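Local coordinates for triosephosphate isomerase (Toxoplasma gondii, PDB 5UPR), which probably interconverts D-glyceraldehyde 3-phosphate and dihydroxyacetone phosphate, a step of glycolysis and gluconeogenesis, as a homodimeric TIM barrel, at residues D71-Q76 with L85-I90; A121-R125 with A160-P166. All blocks are in the same frame, centred on the assembly; numbering follows the deposited sequence.

Interaction 1 (D71-Q76 with L85-I90); sequences DSSTQQ and LSPKMI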
loop_
_atom_site.group_PDB
_atom_site.type_symbol
_atom_site.label_atom_id
_atom_site.label_comp_id
_atom_site.label_asym_id
_atom_site.label_seq_id
_atom_site.Cartn_x
_atom_site.Cartn_y
_atom_site.Cartn_z
ATOM N N ASP A 71 2.228 -4.277 -4.879
ATOM C CA ASP A 71 2.887 -4.754 -3.653
ATOM C C ASP A 71 1.864 -5.637 -2.989
ATOM O O ASP A 71 0.677 -5.631 -3.362
ATOM C CB ASP A 71 3.228 -3.586 -2.731
ATOM C CG ASP A 71 4.061 -3.966 -1.486
ATOM O OD1 ASP A 71 4.806 -4.965 -1.458
ATOM O OD2 ASP A 71 3.903 -3.225 -0.475
ATOM N N SER A 72 2.344 -6.431 -2.031
ATOM C CA SER A 72 1.495 -7.339 -1.250
ATOM C C SER A 72 2.152 -7.538 0.125
ATOM O O SER A 72 3.374 -7.581 0.182
ATOM C CB SER A 72 1.504 -8.644 -2.053
ATOM O OG SER A 72 0.577 -9.455 -1.539
ATOM N N SER A 73 1.379 -7.575 1.216
ATOM C CA SER A 73 1.947 -7.534 2.550
ATOM C C SER A 73 2.746 -8.830 2.930
ATOM O O SER A 73 2.479 -9.953 2.433
ATOM C CB SER A 73 0.823 -7.311 3.549
ATOM O OG SER A 73 1.344 -7.077 4.844
ATOM N N THR A 74 3.727 -8.649 3.830
ATOM C CA THR A 74 4.303 -9.743 4.562
ATOM C C THR A 74 3.254 -10.500 5.392
ATOM O O THR A 74 3.457 -11.642 5.751
ATOM C CB THR A 74 5.399 -9.305 5.560
ATOM O OG1 THR A 74 4.884 -8.297 6.438
ATOM C CG2 THR A 74 6.546 -8.766 4.852
ATOM N N GLN A 75 2.176 -9.809 5.730
ATOM C CA GLN A 75 1.105 -10.372 6.582
ATOM C C GLN A 75 0.135 -11.063 5.632
ATOM O O GLN A 75 -0.459 -10.407 4.761
ATOM C CB GLN A 75 0.425 -9.274 7.384
ATOM C CG GLN A 75 1.423 -8.395 8.136
ATOM C CD GLN A 75 2.307 -9.200 9.058
ATOM O OE1 GLN A 75 1.820 -9.690 10.068
ATOM N NE2 GLN A 75 3.567 -9.331 8.726
ATOM N N GLN A 76 -0.000 -12.375 5.779
ATOM C CA GLN A 76 -0.604 -13.180 4.747
ATOM C C GLN A 76 -2.123 -13.098 4.653
ATOM O O GLN A 76 -2.670 -13.145 3.573
ATOM C CB GLN A 76 -0.206 -14.677 4.971
ATOM C CG GLN A 76 -0.778 -15.588 3.920
ATOM C CD GLN A 76 -0.233 -17.007 3.981
ATOM O OE1 GLN A 76 0.954 -17.225 4.262
ATOM N NE2 GLN A 76 -1.094 -17.974 3.657
ATOM N N LEU A 85 -2.415 -4.309 2.342
ATOM C CA LEU A 85 -3.235 -5.216 1.577
ATOM C C LEU A 85 -2.528 -6.599 1.609
ATOM O O LEU A 85 -1.450 -6.818 1.000
ATOM C CB LEU A 85 -3.327 -4.726 0.111
ATOM C CG LEU A 85 -3.795 -3.262 -0.019
ATOM C CD1 LEU A 85 -3.947 -2.914 -1.529
ATOM C CD2 LEU A 85 -5.178 -2.948 0.626
ATOM N N SER A 86 -3.171 -7.554 2.273
ATOM C CA SER A 86 -2.660 -8.923 2.344
ATOM C C SER A 86 -2.915 -9.704 1.045
ATOM O O SER A 86 -3.848 -9.400 0.257
ATOM C CB SER A 86 -3.290 -9.654 3.516
ATOM O OG SER A 86 -4.688 -9.793 3.342
ATOM N N PRO A 87 -2.086 -10.757 0.806
ATOM C CA PRO A 87 -2.327 -11.528 -0.408
ATOM C C PRO A 87 -3.685 -12.218 -0.385
ATOM O O PRO A 87 -4.296 -12.419 -1.444
ATOM C CB PRO A 87 -1.172 -12.525 -0.416
ATOM C CG PRO A 87 -0.586 -12.500 0.990
ATOM C CD PRO A 87 -0.807 -11.097 1.472
ATOM N N LYS A 88 -4.163 -12.582 0.782
ATOM C CA LYS A 88 -5.485 -13.245 0.871
ATOM C C LYS A 88 -6.551 -12.258 0.426
ATOM O O LYS A 88 -7.452 -12.636 -0.323
ATOM C CB LYS A 88 -5.713 -13.714 2.297
ATOM C CG LYS A 88 -7.010 -14.469 2.531
ATOM C CD LYS A 88 -7.013 -14.965 3.984
ATOM C CE LYS A 88 -8.351 -15.347 4.459
ATOM N NZ LYS A 88 -8.638 -16.717 4.093
HETATM N N MSE A 89 -6.463 -10.998 0.871
HETATM C CA MSE A 89 -7.429 -9.965 0.446
HETATM C C MSE A 89 -7.406 -9.768 -1.055
HETATM O O MSE A 89 -8.473 -9.651 -1.723
HETATM C CB MSE A 89 -7.072 -8.648 1.173
HETATM C CG MSE A 89 -8.038 -7.554 0.805
HETATM SE SE MSE A 89 -7.512 -5.853 1.569
HETATM C CE MSE A 89 -8.127 -6.163 3.405
ATOM N N ILE A 90 -6.170 -9.678 -1.589
ATOM C CA ILE A 90 -5.960 -9.387 -3.006
ATOM C C ILE A 90 -6.582 -10.548 -3.819
ATOM O O ILE A 90 -7.348 -10.341 -4.733
ATOM C CB ILE A 90 -4.453 -9.166 -3.294
ATOM C CG1 ILE A 90 -4.008 -7.808 -2.698
ATOM C CG2 ILE A 90 -4.151 -9.156 -4.784
ATOM C CD1 ILE A 90 -2.500 -7.686 -2.547
#
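The long third beta-alpha loop of the TIM barrel, which in triosephosphate isomerases reaches across to the partner subunit, is pinned at its base where residues 71-76 lie against the N-terminal end of helix 87-92. Two backbone hydrogen bonds close it: Ser73 N gives to Leu85 O over 2.9 Å, and Lys88 N, in the first turn of the helix, gives to Gln76 O over 3.2 Å, almost in line with that carbonyl. Between them sits the Pro87 ring. Its CG lies 3.4 Å from Gln76 O and its CD 3.4 Å from Gln75 O, a buried carbonyl that has no hydrogen-bond partner in the model. Ser86 is the N-cap; with OG between its backbone N and carbonyl carbon (chi1 64°), the hydroxyl turns back over the first turn and accepts from Met89 N. On the facing segment Ser73 OG accepts from Gln75 N in an ST turn, at the bend after which Gln76 O comes over the face of the proline ring and Gln75 O to its CD rim; the same hydroxyl also bonds Glu84. The Gln76 amide continues beyond the contact to Asn129 and Glu130, while Thr74 and Gln75 pack on Phe109 and Gly110 of the second subunit. Toward the barrel, the Ser72 side chain and Ile90 both rest on Val98 of strand 97-100. Here the tip of the isoleucine does the touching: its CD1 lies 3.7 Å from Ser72 OG and 3.9 Å from Asp71 O.

Interaction 2 (A121-R125 with A160-P166); sequences AKKVR and AVRQAVP. With SO4 (sulfate ion), chain F.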
loop_
_atom_site.group_PDB
_atom_site.type_symbol
_atom_site.label_atom_id
_atom_site.label_comp_id
_atom_site.label_asym_id
_atom_site.label_seq_id
_atom_site.Cartn_x
_atom_site.Cartn_y
_atom_site.Cartn_z
ATOM N N ALA A 121 11.273 -11.969 0.163
ATOM C CA ALA A 121 11.031 -13.406 0.126
ATOM C C ALA A 121 9.786 -13.794 0.937
ATOM O O ALA A 121 8.978 -14.660 0.505
ATOM C CB ALA A 121 12.253 -14.117 0.648
ATOM N N LYS A 122 9.649 -13.199 2.137
ATOM C CA LYS A 122 8.468 -13.453 2.953
ATOM C C LYS A 122 7.185 -13.026 2.239
ATOM O O LYS A 122 6.175 -13.749 2.289
ATOM C CB LYS A 122 8.579 -12.731 4.283
ATOM C CG LYS A 122 7.454 -12.947 5.263
ATOM C CD LYS A 122 7.787 -12.346 6.628
ATOM C CE LYS A 122 6.641 -12.634 7.587
ATOM N NZ LYS A 122 6.695 -13.958 8.246
ATOM N N LYS A 123 7.218 -11.866 1.548
ATOM C CA LYS A 123 6.047 -11.459 0.768
ATOM C C LYS A 123 5.740 -12.488 -0.336
ATOM O O LYS A 123 4.560 -12.796 -0.573
ATOM C CB LYS A 123 6.224 -10.087 0.167
ATOM C CG LYS A 123 6.284 -8.941 1.133
ATOM C CD LYS A 123 6.502 -7.560 0.513
ATOM C CE LYS A 123 6.274 -6.525 1.550
ATOM N NZ LYS A 123 5.853 -5.228 1.033
ATOM N N VAL A 124 6.779 -12.974 -1.010
ATOM C CA VAL A 124 6.590 -13.920 -2.130
ATOM C C VAL A 124 5.905 -15.206 -1.615
ATOM O O VAL A 124 4.902 -15.671 -2.190
ATOM C CB VAL A 124 7.888 -14.256 -2.886
ATOM C CG1 VAL A 124 7.632 -15.328 -3.950
ATOM C CG2 VAL A 124 8.494 -13.021 -3.560
ATOM N N ARG A 125 6.454 -15.765 -0.548
ATOM C CA ARG A 125 5.901 -16.983 0.040
ATOM C C ARG A 125 4.419 -16.814 0.428
ATOM O O ARG A 125 3.602 -17.705 0.186
ATOM C CB ARG A 125 6.678 -17.380 1.303
ATOM C CG ARG A 125 6.148 -18.561 2.078
ATOM C CD ARG A 125 6.080 -19.779 1.137
ATOM N NE ARG A 125 5.483 -20.999 1.719
ATOM C CZ ARG A 125 6.109 -22.015 2.300
ATOM N NH1 ARG A 125 7.443 -22.095 2.363
ATOM N NH2 ARG A 125 5.383 -22.943 2.878
ATOM N N ALA A 160 17.497 -15.852 -1.350
ATOM C CA ALA A 160 16.639 -15.507 -0.266
ATOM C C ALA A 160 15.193 -15.974 -0.537
ATOM O O ALA A 160 14.514 -16.480 0.326
ATOM C CB ALA A 160 16.643 -13.981 -0.029
ATOM N N VAL A 161 14.739 -15.814 -1.782
ATOM C CA VAL A 161 13.416 -16.275 -2.169
ATOM C C VAL A 161 13.300 -17.782 -2.111
ATOM O O VAL A 161 12.323 -18.316 -1.591
ATOM C CB VAL A 161 12.955 -15.723 -3.517
ATOM C CG1 VAL A 161 11.536 -16.240 -3.857
ATOM C CG2 VAL A 161 12.920 -14.188 -3.461
ATOM N N ARG A 162 14.309 -18.492 -2.589
ATOM C CA ARG A 162 14.341 -19.968 -2.495
ATOM C C ARG A 162 14.292 -20.467 -1.047
ATOM O O ARG A 162 13.636 -21.478 -0.774
ATOM C CB ARG A 162 15.560 -20.555 -3.197
ATOM C CG ARG A 162 15.517 -22.080 -3.392
ATOM C CD ARG A 162 16.835 -22.760 -3.482
ATOM N NE ARG A 162 17.627 -22.457 -2.311
ATOM C CZ ARG A 162 17.454 -23.039 -1.122
ATOM N NH1 ARG A 162 16.481 -23.940 -0.892
ATOM N NH2 ARG A 162 18.213 -22.661 -0.105
ATOM N N GLN A 163 14.971 -19.779 -0.115
ATOM C CA GLN A 163 14.942 -20.200 1.314
ATOM C C GLN A 163 13.543 -20.134 1.869
ATOM O O GLN A 163 13.147 -20.984 2.618
ATOM C CB GLN A 163 15.901 -19.366 2.156
ATOM C CG GLN A 163 17.332 -19.726 1.857
ATOM C CD GLN A 163 18.357 -18.782 2.426
ATOM O OE1 GLN A 163 18.086 -17.600 2.752
ATOM N NE2 GLN A 163 19.593 -19.247 2.409
ATOM N N ALA A 164 12.790 -19.108 1.480
ATOM C CA ALA A 164 11.396 -18.953 1.878
ATOM C C ALA A 164 10.416 -19.811 1.060
ATOM O O ALA A 164 9.331 -20.116 1.542
ATOM C CB ALA A 164 10.997 -17.514 1.756
ATOM N N VAL A 165 10.762 -20.128 -0.177
ATOM C CA VAL A 165 9.958 -20.972 -1.042
ATOM C C VAL A 165 10.857 -22.143 -1.546
ATOM O O VAL A 165 11.278 -22.160 -2.723
ATOM C CB VAL A 165 9.434 -20.173 -2.239
ATOM C CG1 VAL A 165 8.311 -20.960 -2.895
ATOM C CG2 VAL A 165 8.925 -18.814 -1.811
ATOM N N PRO A 166 11.169 -23.106 -0.662
ATOM C CA PRO A 166 12.016 -24.200 -1.085
ATOM C C PRO A 166 11.303 -25.252 -1.979
ATOM O O PRO A 166 11.967 -26.073 -2.571
ATOM C CB PRO A 166 12.466 -24.836 0.237
ATOM C CG PRO A 166 11.343 -24.512 1.227
ATOM C CD PRO A 166 10.896 -23.135 0.781
HETATM S S SO4 F . 8.404 -24.802 4.204
HETATM O O1 SO4 F . 8.217 -24.691 2.738
HETATM O O2 SO4 F . 7.074 -24.706 4.843
HETATM O O3 SO4 F . 8.972 -26.148 4.453
HETATM O O4 SO4 F . 9.337 -23.765 4.720
#
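Arg125 NH1 is shared between two acceptors, Ala164 O at the C-terminal end of helix 150-164 (2.9 Å) and a sulfate oxygen, O1 (2.7 Å); the first of these bonds joins two neighbouring outer helices of the TIM barrel. It is nearly straight at the hydrogen (167°) and lies close to the guanidinium plane, although the donor is tilted from the plane of the carbonyl. A bend at chi2 (57°) folds the arginine chain over this oxygen, with CD 3.3 Å from Ala164 O. NH2 gives to sulfate O2, the sulfur lying at the guanidinium edge in its plane; NE is taken by Asn129, and these bonds together restrict rotation of the group. The sulfate, probably from the crystallisation liquor, also touches the Pro166 ring. Beneath the arginine the helices pack through small side chains, their axes 8.4 Å apart at closest approach and crossing at -44°. The Ala121 methyl, CB, packs against the backbone of the neighbouring helix, 3.3 Å from Ala160 O, and meets Ala164 CB at 3.8 Å. Deeper, Val124 and Val161 cross at about a right angle above Leu136 of strand 133-138, bringing Val124 CG1 within 4.0 Å of Val161 CG1.

How the interactions relate
From the N terminus, strand 65-69 leads into interaction 1, which closes a short loop of eight intervening residues just as helix 87-92 begins. The chain then passes through strand 97-100 to helix 117-129, where interaction 2 opens; it closes 34 residues later at the end of helix 150-164, after strand 133-138 has been laid down between. The two contacts therefore follow in series, neither nesting nor crossing, with centres about 15 Å apart. Helix 117-129 connects them: Lys123 NZ forms a 2.7 Å salt bridge with Asp71 OD1, and its chain packs along residues 72-74. The dimer-facing loop is thus joined through one helix to the next outer helix of the barrel.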